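Local coordinates for protein beta-lactamase/D-alanine Carboxypeptidase (Yersinia pestis, PDB 3RJU) that probably acts as a serine beta-lactamase or D-alanine carboxypeptidase, hydrolysing beta-lactams or peptidoglycan peptides, at residues Q45-R59 with Q204-C217. Sequence-based numbering, arbitrary orientation.
Sequences QPGNNIRPRPDSLIR and QCKRLMIGVGSSRC
Arg59 reaches its guanidinium to the extended run 215-217, where NH2 is shared between two carbonyls: Arg216 O at 3.0 Å and Ser215 O at 3.1 Å. Both oxygens lie within a few degrees of the guanidinium plane, yet the nitrogen stands well above each carbonyl plane, so the peptides present their faces to the arginine edge. The chain is extended from CG to NE (chi2 -172°, chi3 -171°), which gives the reach; waters 3 and 4, on NE and NH1, link the same group to Ser215 N and Arg216 O. The Cys205-Cys217 disulfide ties this run to helix 202-205.

A second arginine works in the reverse direction. Arg207 bends at chi3 (-88°) and sends NH1 to Asp55 O, 2.8 Å away and in the carbonyl plane, while its NH2 forms a salt bridge with Glu203. Between the arginines, Leu57 and Leu208 form a single beta bridge: Leu57 N donates to Arg207 O and Leu57 O accepts from Met209 N at 3.1 Å. In the serine beta-lactamase/penicillin-binding-protein fold, this pairing joins the loop leading into strand 58-59, just ahead of the probable SxxK motif of this family, to the chain around Arg207-Met209.

Leu57 CD2 lies against Gln204 O, and CD1 of Leu208 packs on the Leu57 backbone. Selenomethionine Met209, bent at chi3, runs beside Ile58, with SE 3.9 Å from CG2, and crosses Pro52 at about a right angle, CE meeting CG; Phe309 of strand 309-316 also touches Met209 and Ile58. Farther along, the Gln45 side chain, in one of its two conformers, passes over Ile210 CD1, and Pro46 CD rests near Ile210 O.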
ATOM      1  N   GLN A  45      -4.862   8.629 -20.920  0.53 13.05           N
ATOM      2  CA  GLN A  45      -4.280   9.971 -20.892  0.53 15.15           C
ATOM      3  C   GLN A  45      -5.405  10.935 -21.256  0.53 15.74           C
ATOM      4  O   GLN A  45      -6.243  10.600 -22.089  0.53 16.23           O
ATOM      5  CB  GLN A  45      -3.127  10.106 -21.896  0.53 15.91           C
ATOM      6  CG  GLN A  45      -2.048   9.032 -21.779  0.53 16.83           C
ATOM      7  CD  GLN A  45      -0.836   9.285 -22.671  0.53 19.06           C
ATOM      8  OE1 GLN A  45      -0.594  10.413 -23.109  0.53 21.23           O
ATOM      9  NE2 GLN A  45      -0.063   8.231 -22.934  0.53 17.85           N
ATOM     10  N   PRO A  46      -5.446  12.126 -20.629  1.00 16.29           N
ATOM     11  CA  PRO A  46      -6.551  13.043 -20.944  1.00 18.14           C
ATOM     12  C   PRO A  46      -6.693  13.262 -22.449  1.00 19.47           C
ATOM     13  O   PRO A  46      -5.718  13.619 -23.111  1.00 20.08           O
ATOM     14  CB  PRO A  46      -6.143  14.333 -20.226  1.00 19.45           C
ATOM     15  CG  PRO A  46      -5.359  13.818 -19.043  1.00 19.10           C
ATOM     16  CD  PRO A  46      -4.550  12.684 -19.601  1.00 17.86           C
ATOM     17  N   GLY A  47      -7.884  12.992 -22.978  1.00 20.23           N
ATOM     18  CA  GLY A  47      -8.181  13.234 -24.378  1.00 20.30           C
ATOM     19  C   GLY A  47      -7.811  12.125 -25.351  1.00 20.70           C
ATOM     20  O   GLY A  47      -8.121  12.243 -26.534  1.00 23.09           O
ATOM     21  N   ASN A  48      -7.181  11.043 -24.889  1.00 19.31           N
ATOM     22  CA  ASN A  48      -6.729  10.034 -25.849  1.00 19.59           C
ATOM     23  C   ASN A  48      -7.759   8.967 -26.228  1.00 20.56           C
ATOM     24  O   ASN A  48      -7.547   8.193 -27.165  1.00 21.27           O
ATOM     25  CB  ASN A  48      -5.377   9.408 -25.455  1.00 19.53           C
ATOM     26  CG  ASN A  48      -5.491   8.331 -24.376  1.00 17.66           C
ATOM     27  OD1 ASN A  48      -6.550   8.098 -23.787  1.00 16.15           O
ATOM     28  ND2 ASN A  48      -4.378   7.670 -24.116  1.00 17.67           N
ATOM     29  N   ASN A  49      -8.873   8.945 -25.505  1.00 21.44           N
ATOM     30  CA  ASN A  49      -9.948   8.005 -25.769  1.00 23.76           C
ATOM     31  C   ASN A  49      -9.525   6.549 -25.806  1.00 21.99           C
ATOM     32  O   ASN A  49     -10.133   5.735 -26.513  1.00 23.38           O
ATOM     33  CB  ASN A  49     -10.662   8.363 -27.067  1.00 29.81           C
ATOM     34  CG  ASN A  49     -12.109   8.659 -26.838  1.00 36.35           C
ATOM     35  OD1 ASN A  49     -12.485   9.807 -26.560  1.00 39.69           O
ATOM     36  ND2 ASN A  49     -12.943   7.623 -26.920  1.00 36.69           N
ATOM     37  N   ILE A  50      -8.482   6.226 -25.048  1.00 19.28           N
ATOM     38  CA  ILE A  50      -8.008   4.853 -24.942  1.00 18.99           C
ATOM     39  C   ILE A  50      -8.407   4.321 -23.566  1.00 15.64           C
ATOM     40  O   ILE A  50      -7.955   4.840 -22.541  1.00 15.92           O
ATOM     41  CB  ILE A  50      -6.469   4.771 -25.114  1.00 20.54           C
ATOM     42  CG1 ILE A  50      -6.040   5.263 -26.504  1.00 22.08           C
ATOM     43  CG2 ILE A  50      -5.969   3.347 -24.878  1.00 20.59           C
ATOM     44  CD1 ILE A  50      -4.512   5.214 -26.727  1.00 22.53           C
ATOM     45  N   ARG A  51      -9.262   3.299 -23.528  1.00 14.09           N
ATOM     46  CA  ARG A  51      -9.683   2.730 -22.242  1.00 14.90           C
ATOM     47  C   ARG A  51      -8.540   2.000 -21.521  1.00 14.00           C
ATOM     48  O   ARG A  51      -7.721   1.352 -22.165  1.00 14.77           O
ATOM     49  CB  ARG A  51     -10.829   1.746 -22.466  1.00 19.81           C
ATOM     50  CG  ARG A  51     -11.518   1.338 -21.190  1.00 26.51           C
ATOM     51  CD  ARG A  51     -12.940   1.841 -21.203  1.00 34.94           C
ATOM     52  NE  ARG A  51     -13.797   0.916 -21.937  1.00 41.76           N
ATOM     53  CZ  ARG A  51     -15.003   1.221 -22.400  1.00 47.53           C
ATOM     54  NH1 ARG A  51     -15.713   0.311 -23.058  1.00 49.93           N
ATOM     55  NH2 ARG A  51     -15.498   2.438 -22.214  1.00 49.55           N
ATOM     56  N   PRO A  52      -8.475   2.108 -20.181  1.00 11.81           N
ATOM     57  CA  PRO A  52      -7.448   1.333 -19.462  1.00 11.35           C
ATOM     58  C   PRO A  52      -7.613  -0.164 -19.700  1.00 13.42           C
ATOM     59  O   PRO A  52      -8.739  -0.644 -19.933  1.00 14.37           O
ATOM     60  CB  PRO A  52      -7.716   1.669 -17.986  1.00 11.42           C
ATOM     61  CG  PRO A  52      -8.331   3.058 -18.040  1.00 13.16           C
ATOM     62  CD  PRO A  52      -9.230   2.993 -19.276  1.00 13.38           C
ATOM     63  N   ARG A  53      -6.495  -0.884 -19.655  1.00 14.20           N
ATOM     64  CA  ARG A  53      -6.450  -2.310 -19.952  1.00 16.91           C
ATOM     65  C   ARG A  53      -5.907  -3.066 -18.753  1.00 15.97           C
ATOM     66  O   ARG A  53      -5.333  -2.460 -17.845  1.00 14.42           O
ATOM     67  CB  ARG A  53      -5.538  -2.582 -21.150  1.00 21.17           C
ATOM     68  CG  ARG A  53      -5.955  -1.901 -22.442  1.00 27.76           C
ATOM     69  CD  ARG A  53      -4.974  -2.246 -23.548  1.00 35.08           C
ATOM     70  NE  ARG A  53      -4.888  -3.695 -23.736  1.00 42.24           N
ATOM     71  CZ  ARG A  53      -3.763  -4.361 -23.989  1.00 45.92           C
ATOM     72  NH1 ARG A  53      -2.608  -3.711 -24.094  1.00 47.43           N
ATOM     73  NH2 ARG A  53      -3.795  -5.679 -24.138  1.00 46.35           N
ATOM     74  N   PRO A  54      -6.077  -4.398 -18.753  1.00 16.99           N
ATOM     75  CA  PRO A  54      -5.524  -5.215 -17.662  1.00 16.70           C
ATOM     76  C   PRO A  54      -4.036  -4.978 -17.457  1.00 14.86           C
ATOM     77  O   PRO A  54      -3.534  -5.132 -16.339  1.00 14.66           O
ATOM     78  CB  PRO A  54      -5.741  -6.653 -18.154  1.00 18.12           C
ATOM     79  CG  PRO A  54      -6.985  -6.551 -19.028  1.00 18.08           C
ATOM     80  CD  PRO A  54      -6.857  -5.201 -19.723  1.00 17.43           C
ATOM     81  N   ASP A  55      -3.327  -4.632 -18.526  1.00 14.96           N
ATOM     82  CA  ASP A  55      -1.893  -4.432 -18.425  1.00 14.03           C
ATOM     83  C   ASP A  55      -1.504  -2.962 -18.491  1.00 11.60           C
ATOM     84  O   ASP A  55      -0.344  -2.654 -18.730  1.00 13.75           O
ATOM     85  CB  ASP A  55      -1.148  -5.219 -19.500  1.00 16.83           C
ATOM     86  CG  ASP A  55      -1.462  -4.724 -20.896  1.00 21.82           C
ATOM     87  OD1 ASP A  55      -2.299  -3.808 -21.035  1.00 22.11           O
ATOM     88  OD2 ASP A  55      -0.879  -5.251 -21.857  1.00 25.11           O
ATOM     89  N   SER A  56      -2.449  -2.050 -18.253  1.00  9.90           N
ATOM     90  CA  SER A  56      -2.074  -0.642 -18.090  1.00  9.53           C
ATOM     91  C   SER A  56      -1.175  -0.493 -16.860  1.00 10.30           C
ATOM     92  O   SER A  56      -1.475  -1.040 -15.787  1.00 10.84           O
ATOM     93  CB  SER A  56      -3.312   0.247 -17.932  1.00 10.77           C
ATOM     94  OG  SER A  56      -4.025   0.348 -19.150  1.00 13.29           O
ATOM     95  N   LEU A  57      -0.068   0.232 -17.009  1.00 10.12           N
ATOM     96  CA  LEU A  57       0.816   0.452 -15.866  1.00 10.90           C
ATOM     97  C   LEU A  57       0.215   1.520 -14.972  1.00  9.94           C
ATOM     98  O   LEU A  57      -0.321   2.533 -15.446  1.00 10.34           O
ATOM     99  CB  LEU A  57       2.243   0.839 -16.291  1.00 11.65           C
ATOM    100  CG  LEU A  57       3.332   0.418 -15.293  1.00 11.65           C
ATOM    101  CD1 LEU A  57       3.481  -1.102 -15.277  1.00 11.79           C
ATOM    102  CD2 LEU A  57       4.676   1.087 -15.593  1.00 11.39           C
ATOM    103  N   ILE A  58       0.330   1.300 -13.673  1.00 10.09           N
ATOM    104  CA  ILE A  58      -0.192   2.232 -12.685  1.00  9.64           C
ATOM    105  C   ILE A  58       0.854   2.433 -11.591  1.00  8.51           C
ATOM    106  O   ILE A  58       1.722   1.570 -11.394  1.00 10.34           O
ATOM    107  CB  ILE A  58      -1.492   1.702 -12.048  1.00  8.97           C
ATOM    108  CG1 ILE A  58      -1.251   0.390 -11.290  1.00  9.06           C
ATOM    109  CG2 ILE A  58      -2.565   1.492 -13.119  1.00 10.59           C
ATOM    110  CD1 ILE A  58      -2.521  -0.203 -10.657  1.00  9.40           C
ATOM    111  N   ARG A  59       0.778   3.562 -10.892  1.00  9.21           N
ATOM    112  CA  ARG A  59       1.489   3.706  -9.622  1.00  9.20           C
ATOM    113  C   ARG A  59       0.552   3.262  -8.508  1.00  9.05           C
ATOM    114  O   ARG A  59      -0.552   3.820  -8.360  1.00 10.62           O
ATOM    115  CB  ARG A  59       1.906   5.158  -9.376  1.00  8.56           C
ATOM    116  CG  ARG A  59       2.810   5.739 -10.470  1.00 10.53           C
ATOM    117  CD  ARG A  59       3.341   7.099 -10.046  1.00 11.26           C
ATOM    118  NE  ARG A  59       4.042   7.821 -11.110  1.00 11.06           N
ATOM    119  CZ  ARG A  59       5.365   7.830 -11.277  1.00 12.88           C
ATOM    120  NH1 ARG A  59       6.169   7.144 -10.461  1.00 13.48           N
ATOM    121  NH2 ARG A  59       5.892   8.546 -12.259  1.00 13.99           N
ATOM    122  N   GLN A 204       7.362  -0.684 -20.461  1.00 14.49           N
ATOM    123  CA  GLN A 204       6.403  -0.559 -19.375  1.00 13.40           C
ATOM    124  C   GLN A 204       5.946   0.882 -19.223  1.00 14.45           C
ATOM    125  O   GLN A 204       4.745   1.154 -19.118  1.00 13.15           O
ATOM    126  CB  GLN A 204       7.010  -1.100 -18.066  1.00 13.14           C
ATOM    127  CG  GLN A 204       7.144  -2.616 -18.110  1.00 13.24           C
ATOM    128  CD  GLN A 204       7.981  -3.189 -16.976  1.00 13.71           C
ATOM    129  OE1 GLN A 204       8.990  -2.606 -16.567  1.00 13.65           O
ATOM    130  NE2 GLN A 204       7.559  -4.335 -16.459  1.00 14.74           N
ATOM    131  N   CYS A 205       6.894   1.807 -19.241  1.00 15.04           N
ATOM    132  CA  CYS A 205       6.564   3.224 -19.103  1.00 16.02           C
ATOM    133  C   CYS A 205       5.548   3.755 -20.126  1.00 14.12           C
ATOM    134  O   CYS A 205       4.701   4.596 -19.790  1.00 14.47           O
ATOM    135  CB  CYS A 205       7.828   4.074 -19.100  1.00 17.70           C
ATOM    136  SG  CYS A 205       8.736   3.967 -17.509  1.00 19.06           S
ATOM    137  N   LYS A 206       5.613   3.266 -21.359  1.00 15.73           N
ATOM    138  CA  LYS A 206       4.678   3.735 -22.383  1.00 17.80           C
ATOM    139  C   LYS A 206       3.239   3.375 -22.020  1.00 16.62           C
ATOM    140  O   LYS A 206       2.301   3.982 -22.538  1.00 19.03           O
ATOM    141  CB  LYS A 206       5.025   3.171 -23.771  1.00 21.25           C
ATOM    142  CG  LYS A 206       4.709   1.707 -23.893  1.00 25.03           C
ATOM    143  CD  LYS A 206       4.886   1.158 -25.304  1.00 26.83           C
ATOM    144  CE  LYS A 206       4.562  -0.330 -25.302  1.00 27.17           C
ATOM    145  NZ  LYS A 206       4.993  -0.995 -26.572  1.00 27.70           N
ATOM    146  N   ARG A 207       3.072   2.395 -21.128  1.00 14.64           N
ATOM    147  CA  ARG A 207       1.744   1.954 -20.692  1.00 13.61           C
ATOM    148  C   ARG A 207       1.266   2.646 -19.422  1.00 12.48           C
ATOM    149  O   ARG A 207       0.148   2.398 -18.968  1.00 13.17           O
ATOM    150  CB  ARG A 207       1.709   0.428 -20.504  1.00 14.17           C
ATOM    151  CG  ARG A 207       1.919  -0.347 -21.804  1.00 14.89           C
ATOM    152  CD  ARG A 207       1.803  -1.858 -21.570  1.00 15.97           C
ATOM    153  NE  ARG A 207       3.074  -2.486 -21.194  1.00 16.81           N
ATOM    154  CZ  ARG A 207       3.280  -3.198 -20.091  1.00 17.02           C
ATOM    155  NH1 ARG A 207       2.307  -3.374 -19.203  1.00 17.83           N
ATOM    156  NH2 ARG A 207       4.469  -3.755 -19.882  1.00 16.59           N
ATOM    157  N   LEU A 208       2.091   3.523 -18.854  1.00 11.02           N
ATOM    158  CA  LEU A 208       1.718   4.209 -17.605  1.00 10.84           C
ATOM    159  C   LEU A 208       0.593   5.207 -17.888  1.00 10.67           C
ATOM    160  O   LEU A 208       0.688   6.039 -18.818  1.00 13.27           O
ATOM    161  CB  LEU A 208       2.925   4.919 -16.982  1.00 10.83           C
ATOM    162  CG  LEU A 208       2.677   5.574 -15.617  1.00 10.67           C
ATOM    163  CD1 LEU A 208       2.405   4.519 -14.534  1.00 12.08           C
ATOM    164  CD2 LEU A 208       3.838   6.476 -15.222  1.00 11.61           C
HETATM  165  N   MSE A 209      -0.499   5.074 -17.138  1.00 10.74           N
HETATM  166  CA  MSE A 209      -1.633   5.982 -17.266  1.00 11.57           C
HETATM  167  C   MSE A 209      -1.215   7.361 -16.761  1.00 10.36           C
HETATM  168  O   MSE A 209      -0.284   7.478 -15.956  1.00 10.65           O
HETATM  169  CB  MSE A 209      -2.828   5.456 -16.465  1.00 12.88           C
HETATM  170  CG  MSE A 209      -3.303   4.062 -16.914  1.00 12.14           C
HETATM  171 SE   MSE A 209      -4.715   3.418 -15.749  0.75 13.96          SE
HETATM  172  CE  MSE A 209      -5.995   4.893 -15.884  1.00 11.92           C
ATOM    173  N   ILE A 210      -1.916   8.392 -17.232  1.00 11.47           N
ATOM    174  CA  ILE A 210      -1.574   9.773 -16.961  1.00 12.55           C
ATOM    175  C   ILE A 210      -2.809  10.543 -16.501  1.00 12.88           C
ATOM    176  O   ILE A 210      -3.867  10.472 -17.126  1.00 12.92           O
ATOM    177  CB  ILE A 210      -1.000  10.454 -18.218  1.00 14.39           C
ATOM    178  CG1 ILE A 210       0.356   9.823 -18.585  1.00 15.08           C
ATOM    179  CG2 ILE A 210      -0.859  11.949 -18.006  1.00 15.39           C
ATOM    180  CD1 ILE A 210       0.912  10.257 -19.948  1.00 15.09           C
ATOM    181  N   GLY A 211      -2.669  11.272 -15.402  1.00 13.45           N
ATOM    182  CA  GLY A 211      -3.703  12.197 -14.966  1.00 13.61           C
ATOM    183  C   GLY A 211      -3.067  13.499 -14.516  1.00 13.97           C
ATOM    184  O   GLY A 211      -1.895  13.758 -14.804  1.00 15.17           O
ATOM    185  N   VAL A 212      -3.823  14.306 -13.787  1.00 12.50           N
ATOM    186  CA  VAL A 212      -3.315  15.572 -13.281  1.00 14.96           C
ATOM    187  C   VAL A 212      -2.303  15.296 -12.176  1.00 15.13           C
ATOM    188  O   VAL A 212      -2.531  14.450 -11.307  1.00 17.31           O
ATOM    189  CB  VAL A 212      -4.466  16.459 -12.758  1.00 16.20           C
ATOM    190  CG1 VAL A 212      -3.935  17.708 -12.057  1.00 17.68           C
ATOM    191  CG2 VAL A 212      -5.389  16.842 -13.920  1.00 17.09           C
ATOM    192  N   GLY A 213      -1.176  15.991 -12.226  1.00 15.47           N
ATOM    193  CA  GLY A 213      -0.115  15.793 -11.258  1.00 17.87           C
ATOM    194  C   GLY A 213       0.824  14.648 -11.605  1.00 17.73           C
ATOM    195  O   GLY A 213       1.614  14.206 -10.764  1.00 19.05           O
ATOM    196  N   SER A 214       0.751  14.161 -12.844  1.00 18.27           N
ATOM    197  CA  SER A 214       1.634  13.075 -13.263  1.00 18.69           C
ATOM    198  C   SER A 214       3.105  13.490 -13.232  1.00 18.22           C
ATOM    199  O   SER A 214       3.426  14.688 -13.323  1.00 20.00           O
ATOM    200  CB  SER A 214       1.239  12.542 -14.639  1.00 20.94           C
ATOM    201  OG  SER A 214       0.213  11.546 -14.536  1.00 25.17           O
ATOM    202  N   SER A 215       3.979  12.495 -13.070  1.00 18.29           N
ATOM    203  CA  SER A 215       5.441  12.662 -13.026  1.00 20.03           C
ATOM    204  C   SER A 215       6.045  11.746 -14.068  1.00 18.35           C
ATOM    205  O   SER A 215       5.437  10.737 -14.421  1.00 17.03           O
ATOM    206  CB  SER A 215       5.999  12.190 -11.674  1.00 23.12           C
ATOM    207  OG  SER A 215       5.941  13.169 -10.662  1.00 29.71           O
ATOM    208  N   ARG A 216       7.264  12.040 -14.514  1.00 18.06           N
ATOM    209  CA  ARG A 216       7.931  11.148 -15.463  1.00 20.37           C
ATOM    210  C   ARG A 216       8.076   9.739 -14.887  1.00 19.20           C
ATOM    211  O   ARG A 216       8.272   9.560 -13.688  1.00 19.60           O
ATOM    212  CB  ARG A 216       9.302  11.688 -15.909  1.00 24.96           C
ATOM    213  CG  ARG A 216      10.372  11.682 -14.840  1.00 30.85           C
ATOM    214  CD  ARG A 216      11.764  11.967 -15.444  1.00 35.99           C
ATOM    215  NE  ARG A 216      12.230  10.848 -16.261  1.00 39.95           N
ATOM    216  CZ  ARG A 216      13.017   9.870 -15.814  1.00 42.49           C
ATOM    217  NH1 ARG A 216      13.447   9.879 -14.557  1.00 43.66           N
ATOM    218  NH2 ARG A 216      13.380   8.884 -16.622  1.00 42.64           N
ATOM    219  N   CYS A 217       7.973   8.752 -15.765  1.00 17.54           N
ATOM    220  CA  CYS A 217       8.068   7.359 -15.380  1.00 16.20           C
ATOM    221  C   CYS A 217       9.535   6.985 -15.222  1.00 17.87           C
ATOM    222  O   CYS A 217      10.274   6.905 -16.196  1.00 21.48           O
ATOM    223  CB  CYS A 217       7.380   6.490 -16.433  1.00 16.76           C
ATOM    224  SG  CYS A 217       7.410   4.711 -16.104  1.00 17.57           S
TER
HETATM  225  O   HOH W   1      -0.174   5.029 -21.995  1.00 39.44           O
HETATM  226  O   HOH W   2      -2.010   1.810 -20.578  1.00 23.69           O
HETATM  227  O   HOH W   3       2.784   9.777 -12.632  1.00 11.98           O
HETATM  228  O   HOH W   4       8.793   8.548 -10.752  1.00 22.00           O